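PDB 3WEU: L-lysine 6-oxidase from Marinomonas mediterranea, which oxidises the epsilon-amino group of L-lysine to an aldehyde using a cysteine tryptophylquinone cofactor, releasing ammonium and antibacterial hydrogen peroxide. Local coordinates for residues Leu594-Glu597 and Gly598-Ser602; Thr666-Ser669 and Glu670-Glu673. All blocks are in the same frame, centred on the assembly; numbering follows the deposited sequence.

Contact 1. Residues Leu594-Glu597 and Gly598-Ser602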
# COMPACT_ATOMS: atom_id res chain seq x y z
N LEU A 594 -9.41 14.32 -36.27
CA LEU A 594 -9.09 15.03 -37.47
C LEU A 594 -9.48 16.51 -37.36
O LEU A 594 -9.23 17.24 -38.26
CB LEU A 594 -9.89 14.43 -38.61
CG LEU A 594 -9.55 12.97 -38.94
CD1 LEU A 594 -10.43 12.51 -40.11
CD2 LEU A 594 -8.12 12.89 -39.33
N ASP A 595 -10.02 16.92 -36.22
CA ASP A 595 -10.35 18.36 -36.02
C ASP A 595 -9.56 18.93 -34.84
O ASP A 595 -9.05 18.21 -34.00
CB ASP A 595 -11.85 18.54 -35.87
CG ASP A 595 -12.57 18.41 -37.25
OD1 ASP A 595 -12.23 19.19 -38.17
OD2 ASP A 595 -13.42 17.51 -37.45
N THR A 596 -9.37 20.23 -34.86
CA THR A 596 -8.48 20.86 -33.92
C THR A 596 -8.84 20.57 -32.50
O THR A 596 -7.98 20.24 -31.68
CB THR A 596 -8.53 22.34 -34.14
OG1 THR A 596 -7.97 22.62 -35.40
CG2 THR A 596 -7.69 23.02 -33.15
N GLU A 597 -10.11 20.67 -32.16
CA GLU A 597 -10.49 20.52 -30.77
C GLU A 597 -10.06 19.13 -30.23
O GLU A 597 -9.48 19.02 -29.14
CB GLU A 597 -11.98 20.68 -30.62
CG GLU A 597 -12.46 20.56 -29.22
CD GLU A 597 -13.96 20.82 -29.13
OE1 GLU A 597 -14.62 21.13 -30.17
OE2 GLU A 597 -14.45 20.67 -28.01
N GLY A 598 -10.40 18.07 -30.97
CA GLY A 598 -9.96 16.69 -30.61
C GLY A 598 -8.47 16.51 -30.61
O GLY A 598 -7.96 15.82 -29.70
N GLN A 599 -7.74 17.21 -31.46
CA GLN A 599 -6.30 17.12 -31.40
C GLN A 599 -5.70 17.79 -30.16
O GLN A 599 -4.77 17.26 -29.52
CB GLN A 599 -5.59 17.58 -32.67
CG GLN A 599 -5.97 16.70 -33.88
CD GLN A 599 -5.17 17.00 -35.10
OE1 GLN A 599 -4.24 17.83 -35.08
NE2 GLN A 599 -5.40 16.20 -36.16
N LEU A 600 -6.26 18.93 -29.79
CA LEU A 600 -5.79 19.61 -28.57
C LEU A 600 -6.06 18.79 -27.33
O LEU A 600 -5.21 18.67 -26.49
CB LEU A 600 -6.45 20.99 -28.44
CG LEU A 600 -6.06 21.98 -29.52
CD1 LEU A 600 -6.90 23.24 -29.32
CD2 LEU A 600 -4.56 22.34 -29.53
N HIS A 601 -7.23 18.17 -27.26
CA HIS A 601 -7.55 17.40 -26.05
C HIS A 601 -6.83 16.07 -26.00
O HIS A 601 -6.56 15.56 -24.91
CB HIS A 601 -9.03 17.13 -25.96
CG HIS A 601 -9.78 18.30 -25.47
ND1 HIS A 601 -9.57 18.83 -24.21
CD2 HIS A 601 -10.67 19.12 -26.09
CE1 HIS A 601 -10.29 19.94 -24.09
NE2 HIS A 601 -10.96 20.13 -25.22
N SER A 602 -6.53 15.50 -27.17
CA SER A 602 -5.83 14.19 -27.17
C SER A 602 -4.30 14.42 -27.19
O SER A 602 -3.54 13.49 -26.92
CB SER A 602 -6.31 13.38 -28.39
OG SER A 602 -5.73 13.92 -29.51
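The edge of the H601 imidazole meets E597 CG. This carbon lies in the ring plane, 3.9 Å from H601 CD2. The carbonyl E597 O approaches the ring obliquely, 3.3 Å from the same CD2. The two side chains run side by side and point the same way, with carboxylate and ring planes 55° apart. E597 CG is trans to the backbone N (chi1 -179°), and the chain stays extended beyond it. The carboxylate does not touch the ring: E597 OE2 is 4.5 Å from H601 NE2. T596 and L600 also lie alongside each other, joined by methyl packing of T596 CG2 on L600 CD1 at 3.9 Å. The backbone of both pairs is joined by i to i+4 bonds, those of an alpha helix. L600 N donates to T596 O at 2.9 Å, and H601 N to E597 O. At the start of the helix, Q599 N bonds to D595 O, while Q599 NE2 turns back to E593 O. At the far end, S602 OG and S602 N reach G598 O from opposite faces of its plane. The short surface helix 596-602 follows strand 588-590 and precedes strand 609-611 in the sequence. Its T596, E597, L600 and H601 pack on Q557 and S559 of the second subunit, in strand 557-571.

Contact 2. Residues Thr666-Ser669 and Glu670-Glu673; sequences TGNS and EDNE
D671 OD2 is gripped by two partners. T666 OG1 donates to it at 2.7 Å, through the anti lone pair of the carboxylate oxygen. A water also donates to D671 OD2 at 2.7 Å. The same water accepts from N668 ND2 at 2.9 Å, so it bridges amide and carboxylate, whose planes are 47° apart. The N668 and D671 side chains cross at about a right angle. With chi1 at 66°, T666 OG1 is tucked in against its own backbone, flanked by N and C. From there it serves two bonds. It gives its proton to D671 and accepts from N668 N at 3.0 Å, with an N-H...O angle of 164°. These bonds would fix the rotation of the threonine side chain. The T666 methyl CG2 also touches D671 OD2.

The other end of the N668 amide faces E670. N668 OD1 accepts from E670 N at 3.0 Å, with the donor well above the amide carbonyl plane. The main chain then turns tightly. D671 N bonds to N668 O at 2.9 Å, and N672 N to S669 O at 3.1 Å. N672 CB lies against S669 O, and N672 OD1 makes a weak bond back to G663 N. S669 packs on S669 of the second subunit, and N672 touches that same serine.

Three local motifs follow one another here. T666 closes an ST turn just where helix 662-666 ends and G667 takes a positive phi. N668 forms an Asx turn through its side-chain oxygen. The i to i+3 backbone bonds are those of a 3-10 helix, which carries the chain from the helix 662-666 toward strand 675-680.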
# COMPACT_ATOMS: atom_id res chain seq x y z
N THR A 666 17.71 12.15 -17.73
CA THR A 666 19.09 11.81 -17.78
C THR A 666 19.96 12.78 -17.06
O THR A 666 21.12 12.48 -16.74
CB THR A 666 19.62 11.75 -19.20
OG1 THR A 666 19.59 13.04 -19.78
CG2 THR A 666 18.76 10.76 -20.02
N GLY A 667 19.47 13.99 -16.88
CA GLY A 667 20.34 15.05 -16.31
C GLY A 667 21.16 15.79 -17.33
O GLY A 667 21.82 16.76 -16.98
N ASN A 668 21.13 15.36 -18.58
CA ASN A 668 21.86 16.02 -19.63
C ASN A 668 20.95 16.93 -20.46
O ASN A 668 20.06 16.43 -21.19
CB ASN A 668 22.57 14.91 -20.48
CG ASN A 668 23.30 15.48 -21.64
OD1 ASN A 668 23.35 16.70 -21.80
ND2 ASN A 668 23.82 14.61 -22.52
N SER A 669 21.13 18.27 -20.41
CA SER A 669 20.17 19.13 -21.04
C SER A 669 20.25 19.00 -22.60
O SER A 669 19.38 19.42 -23.33
CB SER A 669 20.38 20.58 -20.60
OG SER A 669 21.73 20.91 -20.97
N GLU A 670 21.34 18.49 -23.14
CA GLU A 670 21.40 18.29 -24.58
C GLU A 670 20.26 17.27 -25.00
O GLU A 670 19.76 17.35 -26.08
CB GLU A 670 22.74 17.75 -25.01
CG GLU A 670 22.77 17.66 -26.51
CD GLU A 670 24.13 17.34 -27.03
OE1 GLU A 670 24.99 18.21 -26.84
OE2 GLU A 670 24.31 16.23 -27.61
N ASP A 671 19.85 16.38 -24.11
CA ASP A 671 18.82 15.42 -24.41
C ASP A 671 17.42 16.02 -24.53
O ASP A 671 16.50 15.36 -25.03
CB ASP A 671 18.79 14.34 -23.32
CG ASP A 671 19.98 13.40 -23.38
OD1 ASP A 671 20.67 13.27 -24.43
OD2 ASP A 671 20.25 12.72 -22.33
N ASN A 672 17.23 17.28 -24.16
CA ASN A 672 15.94 17.91 -24.22
C ASN A 672 15.47 18.21 -25.61
O ASN A 672 14.37 18.67 -25.73
CB ASN A 672 15.94 19.26 -23.47
CG ASN A 672 16.10 19.05 -21.98
OD1 ASN A 672 16.05 17.91 -21.46
ND2 ASN A 672 16.23 20.17 -21.26
N GLU A 673 16.25 17.88 -26.61
CA GLU A 673 15.75 17.90 -28.00
C GLU A 673 14.71 16.82 -28.25
O GLU A 673 13.99 16.89 -29.21
CB GLU A 673 16.87 17.75 -28.95
CG GLU A 673 17.72 19.04 -29.01
CD GLU A 673 18.93 18.97 -29.98
OE1 GLU A 673 18.78 18.34 -31.05
OE2 GLU A 673 20.00 19.58 -29.65
O HOH W 1 22.82 11.90 -22.03

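In the fold
Contacts 1 and 2 are separate surface features of one chain, in series along the sequence. Their centres lie about 29 Å apart, and their nearest atoms are about 18 Å apart. Both sit on the same side of the chain's centre. Contact 1 is about 31 Å from that centre and contact 2 about 42 Å, measured to the contact centres. Both touch the second subunit, but at different places on it. Neither contact contains C516 or W581, the cross-linked cofactor residues. Contact 1 follows W581 by 13 residues in sequence, but this closeness along the chain does not place its helix at the cofactor. Both contacts thus belong to the subunit interface.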